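Local coordinates for protein taurocyamine kinase (Schistosoma mansoni, PDB 4WOE) that reversibly transfers the terminal phosphate of ATP to taurocyamine, giving N-phosphotaurocyamine and ADP in a magnesium-dependent reaction, at residues 119-124 against 226-231. The protein carries 4 engineered substitutions. Numbering follows the deposited sequence.
Sequences STRVRL and RVISMQ. With ADP (adenosine-5'-diphosphate), chain C.
The nucleotide pocket of this phosphagen kinase has its floor here, where antiparallel strands 119-124 and 226-231 carry ADP on the face formed by Arg121, Arg123, Ile228 and Met230. Six backbone hydrogen bonds join the strands through Thr120-Gln231, Val122-Ser229 and Leu124-Val227. Arg121, with CG anti to its N (chi1 -179°) and the chain extended to NE, runs beneath the nucleotide: CD packs 3.4 Å from adenine C5, while NH1 and NH2 hydrogen-bond to O3B and O2B of the beta-phosphate. Ile228 runs obliquely past it, CD1 3.6 Å from Arg121 NH2. Met230 turns at its thioether and sets CE 3.3 Å from adenine C2. Ser119 meets the purine edge: its backbone O accepts a hydrogen bond from adenine N6, and OG lies against N1, doubtfully close. Arg123 bends at chi2 (95°) to bring NE to O3B at 2.6 Å. Alongside it lies Arg226, whose NH2 sits over the Arg123 guanidinium face, 3.5 Å from NE; the beta-phosphate at the edge of both groups probably offsets their charge, and Asp223 makes a salt bridge with Arg226 NE. On the reverse face Val122 and Val227 pack against helix 236-250, and the pair lies centrally in the eight-stranded sheet, flanked by strands 277-283 and 215-219.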
ATOM      1  N   SER A 119      -8.235  15.700 -19.314  1.00 18.85           N
ATOM      2  CA  SER A 119      -7.139  16.391 -20.001  1.00 18.13           C
ATOM      3  C   SER A 119      -5.826  15.603 -19.985  1.00 17.04           C
ATOM      4  O   SER A 119      -5.613  14.757 -19.127  1.00 15.22           O
ATOM      5  CB  SER A 119      -6.924  17.771 -19.377  1.00 16.57           C
ATOM      6  OG  SER A 119      -6.739  17.657 -17.978  1.00 17.33           O
ATOM      7  N   THR A 120      -4.954  15.902 -20.944  1.00 17.07           N
ATOM      8  CA  THR A 120      -3.689  15.196 -21.107  1.00 17.07           C
ATOM      9  C   THR A 120      -2.532  16.190 -21.186  1.00 18.08           C
ATOM     10  O   THR A 120      -2.621  17.216 -21.842  1.00 16.13           O
ATOM     11  CB  THR A 120      -3.708  14.309 -22.361  1.00 18.57           C
ATOM     12  OG1 THR A 120      -4.829  13.425 -22.281  1.00 17.19           O
ATOM     13  CG2 THR A 120      -2.417  13.484 -22.485  1.00 16.13           C
ATOM     14  N   ARG A 121      -1.449  15.885 -20.492  1.00 17.36           N
ATOM     15  CA  ARG A 121      -0.363  16.832 -20.315  1.00 14.67           C
ATOM     16  C   ARG A 121       0.974  16.089 -20.375  1.00 17.56           C
ATOM     17  O   ARG A 121       1.102  15.005 -19.806  1.00 15.04           O
ATOM     18  CB  ARG A 121      -0.536  17.548 -18.973  1.00 16.85           C
ATOM     19  CG  ARG A 121       0.498  18.622 -18.601  1.00 18.60           C
ATOM     20  CD  ARG A 121       0.079  19.226 -17.263  1.00 19.80           C
ATOM     21  NE  ARG A 121       0.994  20.220 -16.702  1.00 26.65           N
ATOM     22  CZ  ARG A 121       2.106  19.934 -16.021  1.00 25.42           C
ATOM     23  NH1 ARG A 121       2.478  18.668 -15.840  1.00 16.94           N
ATOM     24  NH2 ARG A 121       2.857  20.926 -15.528  1.00 22.80           N
ATOM     25  N   VAL A 122       1.958  16.641 -21.077  1.00 16.86           N
ATOM     26  CA  VAL A 122       3.318  16.100 -20.986  1.00 18.22           C
ATOM     27  C   VAL A 122       4.286  17.241 -20.679  1.00 18.22           C
ATOM     28  O   VAL A 122       4.191  18.306 -21.280  1.00 15.83           O
ATOM     29  CB  VAL A 122       3.766  15.361 -22.287  1.00 18.18           C
ATOM     30  CG1 VAL A 122       5.115  14.660 -22.056  1.00 18.01           C
ATOM     31  CG2 VAL A 122       2.733  14.345 -22.721  1.00 15.51           C
ATOM     32  N   ARG A 123       5.204  17.041 -19.732  1.00 17.98           N
ATOM     33  CA  ARG A 123       6.210  18.080 -19.498  1.00 16.76           C
ATOM     34  C   ARG A 123       7.622  17.561 -19.366  1.00 14.12           C
ATOM     35  O   ARG A 123       7.853  16.420 -18.982  1.00 17.62           O
ATOM     36  CB  ARG A 123       5.877  18.909 -18.250  1.00 19.16           C
ATOM     37  CG  ARG A 123       5.952  18.156 -16.942  1.00 21.56           C
ATOM     38  CD  ARG A 123       7.295  18.277 -16.180  1.00 16.35           C
ATOM     39  NE  ARG A 123       7.079  17.787 -14.820  1.00 18.66           N
ATOM     40  CZ  ARG A 123       7.860  16.932 -14.165  1.00 21.32           C
ATOM     41  NH1 ARG A 123       8.967  16.468 -14.726  1.00 20.13           N
ATOM     42  NH2 ARG A 123       7.533  16.557 -12.932  1.00 20.25           N
ATOM     43  N   LEU A 124       8.552  18.456 -19.665  1.00 13.65           N
ATOM     44  CA  LEU A 124       9.987  18.246 -19.559  1.00 15.18           C
ATOM     45  C   LEU A 124      10.566  19.337 -18.676  1.00 16.09           C
ATOM     46  O   LEU A 124       9.932  20.373 -18.493  1.00 13.56           O
ATOM     47  CB  LEU A 124      10.667  18.335 -20.935  1.00 20.21           C
ATOM     48  CG  LEU A 124      10.279  17.365 -22.037  1.00 21.34           C
ATOM     49  CD1 LEU A 124      10.971  17.736 -23.349  1.00 17.97           C
ATOM     50  CD2 LEU A 124      10.656  15.967 -21.575  1.00 20.42           C
ATOM     51  N   ARG A 226      10.517  24.803 -17.413  1.00 15.27           N
ATOM     52  CA  ARG A 226       9.603  23.676 -17.484  1.00 16.79           C
ATOM     53  C   ARG A 226       8.791  23.867 -18.760  1.00 17.92           C
ATOM     54  O   ARG A 226       8.170  24.916 -18.975  1.00 19.70           O
ATOM     55  CB  ARG A 226       8.712  23.583 -16.248  1.00 19.55           C
ATOM     56  CG  ARG A 226       9.427  23.076 -14.998  1.00 24.24           C
ATOM     57  CD  ARG A 226       9.819  21.610 -15.159  1.00 21.38           C
ATOM     58  NE  ARG A 226      10.339  21.036 -13.919  1.00 24.82           N
ATOM     59  CZ  ARG A 226       9.593  20.520 -12.939  1.00 28.16           C
ATOM     60  NH1 ARG A 226      10.189  20.015 -11.862  1.00 25.68           N
ATOM     61  NH2 ARG A 226       8.261  20.498 -13.031  1.00 21.98           N
ATOM     62  N   VAL A 227       8.846  22.869 -19.630  1.00 15.07           N
ATOM     63  CA  VAL A 227       8.200  22.948 -20.918  1.00 15.38           C
ATOM     64  C   VAL A 227       6.961  22.041 -20.867  1.00 21.09           C
ATOM     65  O   VAL A 227       7.073  20.850 -20.569  1.00 23.17           O
ATOM     66  CB  VAL A 227       9.176  22.541 -22.036  1.00 17.01           C
ATOM     67  CG1 VAL A 227       8.565  22.784 -23.406  1.00 17.82           C
ATOM     68  CG2 VAL A 227      10.478  23.328 -21.895  1.00 12.45           C
ATOM     69  N   ILE A 228       5.786  22.615 -21.118  1.00 16.55           N
ATOM     70  CA  ILE A 228       4.511  21.914 -20.941  1.00 22.37           C
ATOM     71  C   ILE A 228       3.616  21.912 -22.191  1.00 20.47           C
ATOM     72  O   ILE A 228       3.363  22.960 -22.794  1.00 20.44           O
ATOM     73  CB  ILE A 228       3.723  22.533 -19.765  1.00 25.41           C
ATOM     74  CG1 ILE A 228       4.540  22.430 -18.469  1.00 21.52           C
ATOM     75  CG2 ILE A 228       2.356  21.868 -19.610  1.00 23.75           C
ATOM     76  CD1 ILE A 228       4.296  23.569 -17.515  1.00 24.10           C
ATOM     77  N   SER A 229       3.163  20.723 -22.580  1.00 19.50           N
ATOM     78  CA  SER A 229       2.169  20.554 -23.646  1.00 20.57           C
ATOM     79  C   SER A 229       0.893  19.974 -23.049  1.00 20.80           C
ATOM     80  O   SER A 229       0.964  18.957 -22.360  1.00 20.27           O
ATOM     81  CB  SER A 229       2.708  19.628 -24.747  1.00 21.20           C
ATOM     82  OG  SER A 229       1.813  19.520 -25.840  1.00 16.92           O
ATOM     83  N   MET A 230      -0.262  20.597 -23.294  1.00 16.79           N
ATOM     84  CA  MET A 230      -1.510  20.068 -22.741  1.00 17.38           C
ATOM     85  C   MET A 230      -2.765  20.508 -23.477  1.00 19.12           C
ATOM     86  O   MET A 230      -2.814  21.601 -24.028  1.00 18.28           O
ATOM     87  CB  MET A 230      -1.656  20.449 -21.263  1.00 15.00           C
ATOM     88  CG  MET A 230      -1.686  21.945 -20.995  1.00 24.87           C
ATOM     89  SD  MET A 230      -1.604  22.346 -19.224  1.00 39.66           S
ATOM     90  CE  MET A 230      -2.960  21.345 -18.608  1.00 17.76           C
ATOM     91  N   GLN A 231      -3.780  19.640 -23.462  1.00 13.26           N
ATOM     92  CA  GLN A 231      -5.087  19.951 -24.030  1.00 21.49           C
ATOM     93  C   GLN A 231      -6.184  19.105 -23.369  1.00 21.15           C
ATOM     94  O   GLN A 231      -5.901  18.128 -22.669  1.00 18.36           O
ATOM     95  CB  GLN A 231      -5.094  19.737 -25.557  1.00 16.33           C
ATOM     96  CG  GLN A 231      -4.816  18.290 -26.005  1.00 15.22           C
ATOM     97  CD  GLN A 231      -4.353  18.190 -27.452  1.00 18.45           C
ATOM     98  OE1 GLN A 231      -3.490  18.945 -27.884  1.00 21.52           O
ATOM     99  NE2 GLN A 231      -4.920  17.246 -28.206  1.00 17.12           N
TER
HETATM  100  PB  ADP C 801       4.416  18.790 -12.647  1.00 25.98           P
HETATM  101  O1B ADP C 801       5.279  18.341 -11.492  1.00 31.35           O
HETATM  102  O2B ADP C 801       4.377  20.301 -12.842  1.00 28.94           O
HETATM  103  O3B ADP C 801       4.603  17.979 -13.925  1.00 22.20           O
HETATM  104  PA  ADP C 801       2.173  18.907 -10.821  1.00 21.24           P
HETATM  105  O1A ADP C 801       3.087  19.798 -10.020  1.00 26.10           O
HETATM  106  O2A ADP C 801       1.570  17.669 -10.201  1.00 26.47           O
HETATM  107  O3A ADP C 801       2.901  18.426 -12.186  1.00 23.38           O
HETATM  108  O5' ADP C 801       0.990  19.817 -11.412  1.00 26.54           O
HETATM  109  C5' ADP C 801       1.042  21.244 -11.467  1.00 26.06           C
HETATM  110  C4' ADP C 801      -0.140  21.709 -12.306  1.00 23.12           C
HETATM  111  O4' ADP C 801      -0.238  20.922 -13.508  1.00 24.64           O
HETATM  112  C3' ADP C 801      -1.457  21.518 -11.568  1.00 25.07           C
HETATM  113  O3' ADP C 801      -2.322  22.610 -11.909  1.00 27.01           O
HETATM  114  C2' ADP C 801      -2.047  20.273 -12.191  1.00 23.51           C
HETATM  115  O2' ADP C 801      -3.471  20.234 -12.099  1.00 26.94           O
HETATM  116  C1' ADP C 801      -1.583  20.424 -13.625  1.00 23.46           C
HETATM  117  N9  ADP C 801      -1.709  19.144 -14.367  1.00 26.79           N
HETATM  118  C8  ADP C 801      -0.934  18.040 -14.241  1.00 24.53           C
HETATM  119  N7  ADP C 801      -1.348  17.052 -15.085  1.00 19.10           N
HETATM  120  C5  ADP C 801      -2.411  17.526 -15.763  1.00 20.98           C
HETATM  121  C6  ADP C 801      -3.326  17.004 -16.811  1.00 21.34           C
HETATM  122  N6  ADP C 801      -3.167  15.741 -17.292  1.00 19.87           N
HETATM  123  N1  ADP C 801      -4.308  17.827 -17.261  1.00 21.41           N
HETATM  124  C2  ADP C 801      -4.460  19.076 -16.769  1.00 21.30           C
HETATM  125  N3  ADP C 801      -3.663  19.613 -15.824  1.00 23.91           N
HETATM  126  C4  ADP C 801      -2.646  18.898 -15.287  1.00 21.76           C